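Local coordinates for protein glutamate racemase (Bacillus anthracis, PDB 2DWU) that is a bacterial racemase of the Asp/Glu/hydantoin racemase family, built on two parallel beta-sheets flanked by helices and modelled here with d-glutamic acid and a potassium ion, at residues A172-P175 and L176-E179. Numbering follows the deposited sequence.
Sequences ALLP and LTKE
T177 turns its hydroxyl back onto the carbonyl of L174 in the last turn of helix 162-177: OG1 donates to L174 O at 2.7 Å, in the carbonyl plane and on a lone pair. A chi1 of 64° swings the hydroxyl back over its own backbone to reach that oxygen, and the same rotation brings CG2 to 3.3 Å from L173 O. The T177 amide still makes the helical bond to L173 O (3.1 Å), nearly in line with the C=O, and adds a weak one to L174 O. P175, with no N-H to give the preceding turn, marks a kink; beyond it i to i+3 bonds gain ground, weakly from L176 N to L173 O and K178 N to P175 O, and from E179 N to L176 O. On the packed side, the buried L173 and L176 meet through CD2 and CD1 at 4.2 Å, covered by I198 and L202 of helix 195-202 and by H144 of strand 142-147. L174 and K178 are instead exposed, and L174 CD2 touches K178 CE (3.8 Å) in the open. A water donates to P175 O (2.7 Å) and to E179 OE1, which a bend at chi2 folds back to share it. Hydroxyl and water thus supplement the weak N-H bonds to L174 O and P175 O, respectively, where the helix gives way to a turn.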
loop_
_atom_site.group_PDB
_atom_site.type_symbol
_atom_site.label_atom_id
_atom_site.label_comp_id
_atom_site.label_asym_id
_atom_site.label_seq_id
_atom_site.Cartn_x
_atom_site.Cartn_y
_atom_site.Cartn_z
ATOM N N ALA B 172 -26.442 12.102 -3.062
ATOM C CA ALA B 172 -25.497 11.822 -1.991
ATOM C C ALA B 172 -24.208 12.621 -2.128
ATOM O O ALA B 172 -23.656 13.063 -1.126
ATOM C CB ALA B 172 -25.160 10.315 -1.959
ATOM N N LEU B 173 -23.736 12.787 -3.362
ATOM C CA LEU B 173 -22.464 13.478 -3.595
ATOM C C LEU B 173 -22.561 14.983 -3.810
ATOM O O LEU B 173 -21.534 15.650 -3.909
ATOM C CB LEU B 173 -21.732 12.844 -4.777
ATOM C CG LEU B 173 -21.168 11.422 -4.609
ATOM C CD1 LEU B 173 -20.634 10.939 -5.928
ATOM C CD2 LEU B 173 -20.072 11.408 -3.552
ATOM N N LEU B 174 -23.768 15.530 -3.852
ATOM C CA LEU B 174 -23.903 16.974 -4.065
ATOM C C LEU B 174 -23.008 17.785 -3.105
ATOM O O LEU B 174 -22.278 18.680 -3.541
ATOM C CB LEU B 174 -25.368 17.393 -3.915
ATOM C CG LEU B 174 -25.863 18.705 -4.550
ATOM C CD1 LEU B 174 -26.727 19.412 -3.538
ATOM C CD2 LEU B 174 -24.726 19.593 -5.004
ATOM N N PRO B 175 -23.018 17.474 -1.799
ATOM C CA PRO B 175 -22.153 18.266 -0.914
ATOM C C PRO B 175 -20.668 18.237 -1.292
ATOM O O PRO B 175 -19.966 19.250 -1.134
ATOM C CB PRO B 175 -22.410 17.656 0.457
ATOM C CG PRO B 175 -23.861 17.203 0.354
ATOM C CD PRO B 175 -23.863 16.549 -1.019
ATOM N N LEU B 176 -20.177 17.099 -1.792
ATOM C CA LEU B 176 -18.770 17.015 -2.165
ATOM C C LEU B 176 -18.450 17.678 -3.482
ATOM O O LEU B 176 -17.292 18.039 -3.706
ATOM C CB LEU B 176 -18.271 15.557 -2.214
ATOM C CG LEU B 176 -17.892 14.944 -0.865
ATOM C CD1 LEU B 176 -17.467 13.510 -1.083
ATOM C CD2 LEU B 176 -16.767 15.747 -0.190
ATOM N N THR B 177 -19.441 17.824 -4.369
ATOM C CA THR B 177 -19.185 18.465 -5.659
ATOM C C THR B 177 -18.890 19.941 -5.411
ATOM O O THR B 177 -18.298 20.606 -6.260
ATOM C CB THR B 177 -20.384 18.389 -6.630
ATOM O OG1 THR B 177 -21.487 19.119 -6.085
ATOM C CG2 THR B 177 -20.780 16.921 -6.896
ATOM N N LYS B 178 -19.285 20.432 -4.237
ATOM C CA LYS B 178 -19.079 21.843 -3.889
ATOM C C LYS B 178 -17.739 22.062 -3.226
ATOM O O LYS B 178 -17.307 23.205 -3.039
ATOM C CB LYS B 178 -20.150 22.319 -2.906
ATOM C CG LYS B 178 -21.558 22.305 -3.471
ATOM C CD LYS B 178 -22.537 22.708 -2.401
ATOM C CE LYS B 178 -23.958 22.658 -2.945
ATOM N NZ LYS B 178 -24.948 22.906 -1.863
ATOM N N GLU B 179 -17.088 20.968 -2.845
ATOM C CA GLU B 179 -15.813 21.076 -2.151
ATOM C C GLU B 179 -14.629 20.824 -3.065
ATOM O O GLU B 179 -14.726 20.142 -4.079
ATOM C CB GLU B 179 -15.787 20.076 -0.996
ATOM C CG GLU B 179 -16.939 20.252 -0.002
ATOM C CD GLU B 179 -16.838 21.515 0.832
ATOM O OE1 GLU B 179 -17.799 21.801 1.589
ATOM O OE2 GLU B 179 -15.805 22.221 0.742
HETATM O O HOH W 1 -20.324 20.816 1.077
#